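Local coordinates for protein nucleoporin NUP170 (Chaetomium thermophilum, PDB 5HAX) that probably serves as a scaffold nucleoporin of the inner ring of the nuclear pore complex, joining a beta-propeller to a helical region, at residues A[597-600]-A[601-605]; A[12-15]-A[16-19]; A[713-716]-A[717-721]; A[463-466]-A[467-471]. One frame throughout, in Å; residues are numbered along the deposited sequence.

Along the chain the order is contacts 2, 4, 1, 3. Contact 1, at the end of helix 586-599 and the turn after it, lies between the others in space: its centre is about 11 Å from those of contacts 2 and 3 and about 13 Å from that of contact 4, and it touches all three. Contact 2 brings in helix 5-20, contact 3 the start of helix 717-722, and contact 4 a loop of the beta-propeller. Contacts 3 and 4 are about 24 Å apart between centres and do not touch. Contacts 2 and 4 thus each touch contact 1 without touching each other, consistent with propeller and helical region being held in a fixed relation.

Contact 1: residues A[597-600]-A[601-605]; sequences RLVR and TLWKA
Val599 O collects two backbone amides where the chain leaves helix 586-599. Trp603 N donates to Val599 O at 3.0 Å, nearly along the C=O axis (C=O...N angle 178°), as in a helical i to i+4 bond. Leu602 N reaches the same Val599 O at 2.9 Å from above the carbonyl plane. A type I beta turn then runs from Leu602 to Ala605, closed by Ala605 N to Leu602 O at 2.8 Å. Water 2 spans the position one residue on, donating to Arg600 O at 2.6 Å and accepting from Lys604 N at 3.1 Å, so it links two groups that a continuing helix would join directly. On the other flank water 1 accepts from Thr601 N at 3.1 Å and gives a weak bond to Leu598 O.

Among the side chains, Val599 meets Trp603 obliquely, the methyl CG2 lying 4.1 Å from CE3 on the six-membered part of the indole. With CG anti to its own N (chi1 -162°), the Trp603 indole swings back toward Val599. Arg600 and Thr601 cross at about a right angle, Arg600 CG lying 4.1 Å from Thr601 CG2.

Trp603 packs on Val13 and Leu17 of helix 5-20 and gives its indole N-H to Asn14 OD1. Leu602 faces Leu625 and Ile628 of helix 622-640, while beyond a bend at chi3 the guanidinium of Arg600 bonds Ala452 O through NH2, so the turn lies between two helices and a loop of the propeller part.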
loop_
_atom_site.group_PDB
_atom_site.type_symbol
_atom_site.label_atom_id
_atom_site.label_comp_id
_atom_site.label_asym_id
_atom_site.label_seq_id
_atom_site.Cartn_x
_atom_site.Cartn_y
_atom_site.Cartn_z
ATOM N N ARG A 597 -0.200 -12.747 14.509
ATOM C CA ARG A 597 -0.373 -12.071 13.229
ATOM C C ARG A 597 -1.483 -12.710 12.402
ATOM O O ARG A 597 -2.086 -12.042 11.555
ATOM C CB ARG A 597 0.954 -12.068 12.467
ATOM C CG ARG A 597 1.998 -11.155 13.101
ATOM C CD ARG A 597 3.388 -11.349 12.509
ATOM N NE ARG A 597 4.324 -10.331 12.991
ATOM C CZ ARG A 597 5.626 -10.313 12.718
ATOM N NH1 ARG A 597 6.166 -11.264 11.966
ATOM N NH2 ARG A 597 6.392 -9.344 13.201
ATOM N N LEU A 598 -1.777 -13.990 12.638
ATOM C CA LEU A 598 -2.880 -14.633 11.929
ATOM C C LEU A 598 -4.239 -14.106 12.384
ATOM O O LEU A 598 -5.206 -14.159 11.615
ATOM C CB LEU A 598 -2.823 -16.150 12.115
ATOM C CG LEU A 598 -1.684 -16.916 11.440
ATOM C CD1 LEU A 598 -1.804 -18.395 11.777
ATOM C CD2 LEU A 598 -1.668 -16.710 9.930
ATOM N N VAL A 599 -4.340 -13.597 13.616
ATOM C CA VAL A 599 -5.615 -13.171 14.183
ATOM C C VAL A 599 -5.629 -11.687 14.543
ATOM O O VAL A 599 -6.547 -11.233 15.229
ATOM C CB VAL A 599 -5.987 -14.023 15.415
ATOM C CG1 VAL A 599 -6.058 -15.496 15.045
ATOM C CG2 VAL A 599 -5.006 -13.790 16.559
ATOM N N ARG A 600 -4.638 -10.915 14.089
ATOM C CA ARG A 600 -4.551 -9.518 14.509
ATOM C C ARG A 600 -5.767 -8.711 14.065
ATOM O O ARG A 600 -6.179 -7.779 14.766
ATOM C CB ARG A 600 -3.266 -8.885 13.971
ATOM C CG ARG A 600 -3.293 -8.580 12.487
ATOM C CD ARG A 600 -1.889 -8.384 11.930
ATOM N NE ARG A 600 -1.145 -7.343 12.637
ATOM C CZ ARG A 600 -1.127 -6.056 12.294
ATOM N NH1 ARG A 600 -0.412 -5.193 13.005
ATOM N NH2 ARG A 600 -1.818 -5.625 11.246
ATOM N N THR A 601 -6.360 -9.050 12.917
ATOM C CA THR A 601 -7.556 -8.349 12.460
ATOM C C THR A 601 -8.797 -8.707 13.270
ATOM O O THR A 601 -9.808 -8.007 13.156
ATOM C CB THR A 601 -7.829 -8.654 10.984
ATOM O OG1 THR A 601 -8.090 -10.055 10.821
ATOM C CG2 THR A 601 -6.644 -8.253 10.114
ATOM N N LEU A 602 -8.740 -9.765 14.080
ATOM C CA LEU A 602 -9.884 -10.276 14.829
ATOM C C LEU A 602 -9.859 -9.875 16.297
ATOM O O LEU A 602 -10.859 -9.376 16.822
ATOM C CB LEU A 602 -9.919 -11.806 14.736
ATOM C CG LEU A 602 -10.972 -12.455 13.842
ATOM C CD1 LEU A 602 -10.955 -11.848 12.454
ATOM C CD2 LEU A 602 -10.725 -13.956 13.777
ATOM N N TRP A 603 -8.713 -10.075 16.952
ATOM C CA TRP A 603 -8.593 -10.078 18.405
ATOM C C TRP A 603 -9.414 -8.991 19.095
ATOM O O TRP A 603 -10.340 -9.287 19.859
ATOM C CB TRP A 603 -7.110 -9.944 18.763
ATOM C CG TRP A 603 -6.773 -10.345 20.158
ATOM C CD1 TRP A 603 -6.452 -9.517 21.191
ATOM C CD2 TRP A 603 -6.713 -11.679 20.676
ATOM N NE1 TRP A 603 -6.192 -10.251 22.322
ATOM C CE2 TRP A 603 -6.347 -11.581 22.032
ATOM C CE3 TRP A 603 -6.929 -12.945 20.124
ATOM C CZ2 TRP A 603 -6.195 -12.701 22.846
ATOM C CZ3 TRP A 603 -6.779 -14.057 20.936
ATOM C CH2 TRP A 603 -6.416 -13.926 22.282
ATOM N N LYS A 604 -9.089 -7.727 18.839
ATOM C CA LYS A 604 -9.727 -6.614 19.532
ATOM C C LYS A 604 -11.008 -6.143 18.857
ATOM O O LYS A 604 -11.645 -5.210 19.356
ATOM C CB LYS A 604 -8.748 -5.441 19.650
ATOM C CG LYS A 604 -7.544 -5.725 20.538
ATOM C CD LYS A 604 -7.943 -5.858 22.001
ATOM C CE LYS A 604 -6.736 -6.122 22.884
ATOM N NZ LYS A 604 -7.101 -6.164 24.324
ATOM N N ALA A 605 -11.406 -6.762 17.750
ATOM C CA ALA A 605 -12.605 -6.349 17.040
ATOM C C ALA A 605 -13.857 -6.899 17.712
ATOM O O ALA A 605 -13.852 -7.988 18.294
ATOM C CB ALA A 605 -12.556 -6.823 15.588
HETATM O O HOH W 1 -5.799 -11.525 11.102
HETATM O O HOH W 2 -6.614 -6.852 17.139
#

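Contact 2: residues A[12-15]-A[16-19]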
loop_
_atom_site.group_PDB
_atom_site.type_symbol
_atom_site.label_atom_id
_atom_site.label_comp_id
_atom_site.label_asym_id
_atom_site.label_seq_id
_atom_site.Cartn_x
_atom_site.Cartn_y
_atom_site.Cartn_z
ATOM N N VAL A 12 -0.034 -13.243 26.153
ATOM C CA VAL A 12 1.080 -13.191 25.209
ATOM C C VAL A 12 0.641 -12.532 23.908
ATOM O O VAL A 12 1.392 -11.759 23.302
ATOM C CB VAL A 12 1.635 -14.608 24.963
ATOM C CG1 VAL A 12 2.753 -14.577 23.925
ATOM C CG2 VAL A 12 2.125 -15.220 26.267
ATOM N N VAL A 13 -0.576 -12.838 23.450
ATOM C CA VAL A 13 -1.082 -12.248 22.213
ATOM C C VAL A 13 -1.193 -10.735 22.359
ATOM O O VAL A 13 -0.738 -9.975 21.496
ATOM C CB VAL A 13 -2.436 -12.877 21.834
ATOM C CG1 VAL A 13 -3.077 -12.132 20.667
ATOM C CG2 VAL A 13 -2.263 -14.351 21.493
ATOM N N ASN A 14 -1.805 -10.278 23.454
ATOM C CA ASN A 14 -1.987 -8.846 23.664
ATOM C C ASN A 14 -0.652 -8.114 23.678
ATOM O O ASN A 14 -0.527 -7.024 23.109
ATOM C CB ASN A 14 -2.745 -8.600 24.968
ATOM C CG ASN A 14 -4.215 -8.949 24.864
ATOM O OD1 ASN A 14 -4.850 -8.721 23.835
ATOM N ND2 ASN A 14 -4.765 -9.506 25.937
ATOM N N GLN A 15 0.357 -8.697 24.326
ATOM C CA GLN A 15 1.670 -8.066 24.375
ATOM C C GLN A 15 2.379 -8.151 23.031
ATOM O O GLN A 15 3.182 -7.273 22.698
ATOM C CB GLN A 15 2.515 -8.718 25.470
ATOM C CG GLN A 15 1.982 -8.469 26.876
ATOM C CD GLN A 15 2.488 -9.480 27.887
ATOM O OE1 GLN A 15 3.452 -10.203 27.633
ATOM N NE2 GLN A 15 1.831 -9.540 29.041
ATOM N N THR A 16 2.094 -9.196 22.248
ATOM C CA THR A 16 2.682 -9.309 20.918
ATOM C C THR A 16 2.053 -8.308 19.957
ATOM O O THR A 16 2.753 -7.699 19.140
ATOM C CB THR A 16 2.518 -10.739 20.402
ATOM O OG1 THR A 16 3.158 -11.651 21.308
ATOM C CG2 THR A 16 3.134 -10.896 19.019
ATOM N N LEU A 17 0.731 -8.127 20.040
ATOM C CA LEU A 17 0.063 -7.111 19.233
ATOM C C LEU A 17 0.670 -5.735 19.477
ATOM O O LEU A 17 0.943 -4.986 18.531
ATOM C CB LEU A 17 -1.433 -7.094 19.547
ATOM C CG LEU A 17 -2.252 -8.316 19.125
ATOM C CD1 LEU A 17 -3.629 -8.266 19.769
ATOM C CD2 LEU A 17 -2.370 -8.390 17.612
ATOM N N GLN A 18 0.884 -5.383 20.748
ATOM C CA GLN A 18 1.462 -4.085 21.075
ATOM C C GLN A 18 2.889 -3.961 20.563
ATOM O O GLN A 18 3.321 -2.863 20.193
ATOM C CB GLN A 18 1.421 -3.864 22.588
ATOM C CG GLN A 18 0.037 -3.530 23.126
ATOM C CD GLN A 18 -0.060 -3.656 24.637
ATOM O OE1 GLN A 18 0.808 -4.244 25.283
ATOM N NE2 GLN A 18 -1.122 -3.101 25.208
ATOM N N LEU A 19 3.633 -5.067 20.536
ATOM C CA LEU A 19 5.000 -5.026 20.032
ATOM C C LEU A 19 5.023 -4.732 18.537
ATOM O O LEU A 19 5.843 -3.933 18.070
ATOM C CB LEU A 19 5.703 -6.349 20.335
ATOM C CG LEU A 19 7.230 -6.342 20.271
ATOM C CD1 LEU A 19 7.812 -5.504 21.401
ATOM C CD2 LEU A 19 7.770 -7.764 20.324
#
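Val12 with Thr16 and Val13 with Leu17 are i to i+4 pairs on successive turns of helix 5-20, the first helix of the chain and one that packs against the far later helical region. The first pair is polar. Val12 O accepts from Thr16 N at 2.9 Å and from Thr16 OG1 at 2.7 Å, the two donors arriving from opposite faces of the carbonyl plane. Thr16 OG1 can do this because it stands anti to its own carbonyl carbon (chi1 -59°), leaning back toward the preceding turn, a common way for a threonine to satisfy its hydroxyl inside a helix. A valine here has no hydroxyl, and Val12 O would probably be left with the amide as its one donor from the next turn.

The second pair is apolar. Val13 and Leu17 lie side by side, pointing the same way, with Val13 CG1 4.0 Å from Leu17 CD1; Leu17 CG also rests 3.3 Å from Val13 O, beside the fairly straight bond from Leu17 N to Val13 O (2.8 Å). The ladder goes on with Gln18 N to Asn14 O at 3.2 Å and Leu19 N to Gln15 O at 3.1 Å.

Val12, Thr16 and Leu17 meet helix 586-599 through Ala592, Leu593 and Thr596, and Leu17 reaches on to Arg600 in the turn that follows it.

Contact 3: residues A[713-716]-A[717-721]; sequences KDLT and YEQLF
Thr716 and Gln719 form a capping box at the start of helix 717-722, each binding the other's backbone amide through its side chain. Gln719 N donates to Thr716 OG1 at 3.1 Å (N-H...O angle 163°), and Thr716 N donates to Gln719 OE1 at 2.8 Å (169°), entering from above the plane of the amide rather than on a lone pair. Thr716 OG1 sits between its own N and carbonyl carbon (chi1 69°), facing the first turn; Gln719 CG lies beside its own N, and from there the extended chain runs back obliquely across the threonine. Two early amides of this stretch, which lack the usual helical acceptors, are thereby satisfied. The regular helical ladder begins with Leu720 N to Thr716 O at 3.1 Å.

Apolar contacts flank the box. Leu715 and Gln719 slide past each other in opposite directions, Leu715 CD1 lying 3.8 Å from Gln719 CB, and the same methyl reaches Leu720 CB more loosely at 4.5 Å.

Charged and polar links lead outward from Glu718: OE2 forms a salt bridge with Lys604, and OE1 accepts from Asn14 ND2 of helix 5-20. Leu720 packs on Phe688 and Val689 of helix 663-694.

Further into the helix, Phe721 N donates to Tyr717 O at 2.9 Å, and this same Tyr717 O stands 3.0 Å above the plane of the Phe721 ring, offset toward its rim.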
loop_
_atom_site.group_PDB
_atom_site.type_symbol
_atom_site.label_atom_id
_atom_site.label_comp_id
_atom_site.label_asym_id
_atom_site.label_seq_id
_atom_site.Cartn_x
_atom_site.Cartn_y
_atom_site.Cartn_z
ATOM N N LYS A 713 -23.406 -6.983 22.317
ATOM C CA LYS A 713 -23.097 -5.750 21.603
ATOM C C LYS A 713 -21.605 -5.448 21.648
ATOM O O LYS A 713 -21.001 -5.098 20.625
ATOM C CB LYS A 713 -23.894 -4.595 22.209
ATOM C CG LYS A 713 -24.305 -3.516 21.220
ATOM C CD LYS A 713 -24.997 -2.351 21.923
ATOM C CE LYS A 713 -26.357 -2.743 22.495
ATOM N NZ LYS A 713 -27.338 -3.111 21.435
ATOM N N ASP A 714 -20.990 -5.584 22.825
ATOM C CA ASP A 714 -19.591 -5.232 23.039
ATOM C C ASP A 714 -18.719 -6.466 23.261
ATOM O O ASP A 714 -17.675 -6.389 23.915
ATOM C CB ASP A 714 -19.471 -4.259 24.212
ATOM C CG ASP A 714 -20.331 -4.657 25.396
ATOM O OD1 ASP A 714 -20.496 -5.873 25.629
ATOM O OD2 ASP A 714 -20.846 -3.752 26.086
ATOM N N LEU A 715 -19.130 -7.610 22.716
ATOM C CA LEU A 715 -18.317 -8.815 22.772
ATOM C C LEU A 715 -17.217 -8.748 21.719
ATOM O O LEU A 715 -17.496 -8.560 20.530
ATOM C CB LEU A 715 -19.177 -10.058 22.546
ATOM C CG LEU A 715 -18.403 -11.368 22.352
ATOM C CD1 LEU A 715 -17.748 -11.800 23.656
ATOM C CD2 LEU A 715 -19.304 -12.459 21.797
ATOM N N THR A 716 -15.973 -8.912 22.155
ATOM C CA THR A 716 -14.830 -8.975 21.255
ATOM C C THR A 716 -14.450 -10.429 20.994
ATOM O O THR A 716 -14.881 -11.349 21.693
ATOM C CB THR A 716 -13.632 -8.219 21.838
ATOM O OG1 THR A 716 -13.132 -8.917 22.984
ATOM C CG2 THR A 716 -14.025 -6.802 22.235
ATOM N N TYR A 717 -13.626 -10.629 19.963
ATOM C CA TYR A 717 -13.123 -11.969 19.680
ATOM C C TYR A 717 -12.185 -12.446 20.781
ATOM O O TYR A 717 -12.175 -13.635 21.121
ATOM C CB TYR A 717 -12.419 -11.994 18.325
ATOM C CG TYR A 717 -13.358 -12.225 17.163
ATOM C CD1 TYR A 717 -13.760 -13.509 16.818
ATOM C CD2 TYR A 717 -13.844 -11.162 16.412
ATOM C CE1 TYR A 717 -14.618 -13.729 15.757
ATOM C CE2 TYR A 717 -14.702 -11.373 15.349
ATOM C CZ TYR A 717 -15.086 -12.658 15.026
ATOM O OH TYR A 717 -15.940 -12.875 13.969
ATOM N N GLU A 718 -11.392 -11.534 21.350
ATOM C CA GLU A 718 -10.542 -11.892 22.481
ATOM C C GLU A 718 -11.366 -12.490 23.615
ATOM O O GLU A 718 -11.009 -13.532 24.178
ATOM C CB GLU A 718 -9.777 -10.663 22.974
ATOM C CG GLU A 718 -8.972 -10.910 24.245
ATOM C CD GLU A 718 -8.298 -9.661 24.773
ATOM O OE1 GLU A 718 -7.381 -9.795 25.611
ATOM O OE2 GLU A 718 -8.693 -8.548 24.367
ATOM N N GLN A 719 -12.472 -11.833 23.969
ATOM C CA GLN A 719 -13.311 -12.320 25.060
ATOM C C GLN A 719 -13.924 -13.670 24.713
ATOM O O GLN A 719 -13.984 -14.571 25.559
ATOM C CB GLN A 719 -14.398 -11.292 25.367
ATOM C CG GLN A 719 -13.852 -9.959 25.866
ATOM C CD GLN A 719 -14.800 -8.796 25.634
ATOM O OE1 GLN A 719 -15.807 -8.923 24.938
ATOM N NE2 GLN A 719 -14.476 -7.647 26.218
ATOM N N LEU A 720 -14.384 -13.826 23.470
ATOM C CA LEU A 720 -14.914 -15.107 23.017
ATOM C C LEU A 720 -13.872 -16.213 23.137
ATOM O O LEU A 720 -14.199 -17.348 23.502
ATOM C CB LEU A 720 -15.389 -14.977 21.571
ATOM C CG LEU A 720 -15.886 -16.242 20.871
ATOM C CD1 LEU A 720 -17.165 -16.737 21.519
ATOM C CD2 LEU A 720 -16.095 -15.975 19.388
ATOM N N PHE A 721 -12.610 -15.898 22.837
ATOM C CA PHE A 721 -11.571 -16.921 22.772
ATOM C C PHE A 721 -11.013 -17.286 24.140
ATOM O O PHE A 721 -10.643 -18.445 24.355
ATOM C CB PHE A 721 -10.412 -16.446 21.885
ATOM C CG PHE A 721 -10.767 -16.273 20.432
ATOM C CD1 PHE A 721 -11.786 -17.007 19.846
ATOM C CD2 PHE A 721 -10.063 -15.375 19.646
ATOM C CE1 PHE A 721 -12.096 -16.844 18.508
ATOM C CE2 PHE A 721 -10.372 -15.209 18.310
ATOM C CZ PHE A 721 -11.388 -15.944 17.741
#

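Contact 4: residues A[463-466]-A[467-471]; sequences LAVQ and FDQVP
Gln466 and Phe467 make the close-packed part of this loop: Gln466 CB sits squarely over the ring of Phe467, a CH-pi contact between neighbours in sequence, 3.8 Å from the ring centroid and 5° off the normal. A chi1 of -38° in Phe467 lays the ring back over the preceding residue. Beyond CB, the amide of Gln466 is held at both ends. Its NE2 donates to Leu463 O at 3.1 Å, in the carbonyl plane and on a lone pair, and its OE1 accepts from Val491 N in helix 490-501. Water 3 bridges the backbone, donating to Ala464 O at 2.6 Å and accepting from Phe467 N at 2.9 Å.

The loop belongs to the beta-propeller, inserted between strands 440-445 and 473-478 of the blade that strand 50-57 completes, and it faces the helical region. Phe467 meets Tyr594 of helix 586-599 edge-to-face and also touches Ala531 and Leu598. A serine in its place would probably strip the cover from Gln466 CB and leave Tyr594 without its ring partner.

The other half is looser, its bonds longer. Val465 O accepts from Asp468 N at 3.2 Å, the donor 71° out of the carbonyl plane, and takes a weak second bond from Gln469 N at 3.5 Å. Gln469, partly exposed, crosses Val465 at a slant, its amide NE2 4.0 Å from Val465 CB.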
loop_
_atom_site.group_PDB
_atom_site.type_symbol
_atom_site.label_atom_id
_atom_site.label_comp_id
_atom_site.label_asym_id
_atom_site.label_seq_id
_atom_site.Cartn_x
_atom_site.Cartn_y
_atom_site.Cartn_z
ATOM N N LEU A 463 6.085 -6.890 8.290
ATOM C CA LEU A 463 6.148 -8.239 8.837
ATOM C C LEU A 463 4.812 -8.651 9.437
ATOM O O LEU A 463 4.403 -9.811 9.328
ATOM C CB LEU A 463 7.258 -8.317 9.886
ATOM C CG LEU A 463 8.657 -8.009 9.349
ATOM C CD1 LEU A 463 9.621 -7.728 10.487
ATOM C CD2 LEU A 463 9.159 -9.158 8.492
ATOM N N ALA A 464 4.107 -7.700 10.051
ATOM C CA ALA A 464 2.875 -8.014 10.763
ATOM C C ALA A 464 1.745 -8.408 9.819
ATOM O O ALA A 464 0.853 -9.168 10.215
ATOM C CB ALA A 464 2.454 -6.817 11.611
ATOM N N VAL A 465 1.762 -7.915 8.580
ATOM C CA VAL A 465 0.655 -8.091 7.645
ATOM C C VAL A 465 0.992 -9.078 6.534
ATOM O O VAL A 465 0.276 -9.139 5.526
ATOM C CB VAL A 465 0.214 -6.741 7.053
ATOM C CG1 VAL A 465 -0.362 -5.850 8.142
ATOM C CG2 VAL A 465 1.375 -6.049 6.351
ATOM N N GLN A 466 2.061 -9.865 6.694
ATOM C CA GLN A 466 2.466 -10.806 5.654
ATOM C C GLN A 466 1.339 -11.749 5.250
ATOM O O GLN A 466 1.287 -12.194 4.098
ATOM C CB GLN A 466 3.668 -11.629 6.125
ATOM C CG GLN A 466 4.978 -10.864 6.192
ATOM C CD GLN A 466 6.126 -11.734 6.668
ATOM O OE1 GLN A 466 6.824 -12.354 5.865
ATOM N NE2 GLN A 466 6.322 -11.791 7.982
ATOM N N PHE A 467 0.431 -12.063 6.177
ATOM C CA PHE A 467 -0.604 -13.068 5.951
ATOM C C PHE A 467 -2.014 -12.491 6.000
ATOM O O PHE A 467 -2.984 -13.258 5.944
ATOM C CB PHE A 467 -0.459 -14.193 6.980
ATOM C CG PHE A 467 0.969 -14.530 7.300
ATOM C CD1 PHE A 467 1.764 -15.178 6.372
ATOM C CD2 PHE A 467 1.520 -14.184 8.522
ATOM C CE1 PHE A 467 3.080 -15.481 6.657
ATOM C CE2 PHE A 467 2.836 -14.486 8.814
ATOM C CZ PHE A 467 3.618 -15.135 7.880
ATOM N N ASP A 468 -2.157 -11.168 6.097
ATOM C CA ASP A 468 -3.462 -10.516 6.126
ATOM C C ASP A 468 -3.829 -9.821 4.826
ATOM O O ASP A 468 -5.018 -9.664 4.542
ATOM C CB ASP A 468 -3.515 -9.482 7.259
ATOM C CG ASP A 468 -4.048 -10.060 8.554
ATOM O OD1 ASP A 468 -5.057 -10.796 8.517
ATOM O OD2 ASP A 468 -3.453 -9.775 9.612
ATOM N N GLN A 469 -2.842 -9.395 4.040
ATOM C CA GLN A 469 -3.081 -8.728 2.770
ATOM C C GLN A 469 -2.009 -9.171 1.786
ATOM O O GLN A 469 -0.853 -9.372 2.169
ATOM C CB GLN A 469 -3.069 -7.201 2.930
ATOM C CG GLN A 469 -1.784 -6.645 3.529
ATOM C CD GLN A 469 -1.912 -5.186 3.939
ATOM O OE1 GLN A 469 -1.294 -4.304 3.342
ATOM N NE2 GLN A 469 -2.713 -4.928 4.966
ATOM N N VAL A 470 -2.399 -9.335 0.525
ATOM C CA VAL A 470 -1.483 -9.834 -0.498
ATOM C C VAL A 470 -0.311 -8.869 -0.634
ATOM O O VAL A 470 -0.438 -7.687 -0.280
ATOM C CB VAL A 470 -2.193 -10.023 -1.850
ATOM C CG1 VAL A 470 -3.245 -11.116 -1.750
ATOM C CG2 VAL A 470 -2.809 -8.714 -2.329
ATOM N N PRO A 471 0.842 -9.322 -1.126
ATOM C CA PRO A 471 1.958 -8.397 -1.350
ATOM C C PRO A 471 1.592 -7.345 -2.385
ATOM O O PRO A 471 0.868 -7.618 -3.345
ATOM C CB PRO A 471 3.087 -9.310 -1.846
ATOM C CG PRO A 471 2.682 -10.692 -1.467
ATOM C CD PRO A 471 1.190 -10.707 -1.482
HETATM O O HOH W 3 -0.199 -11.136 8.877
#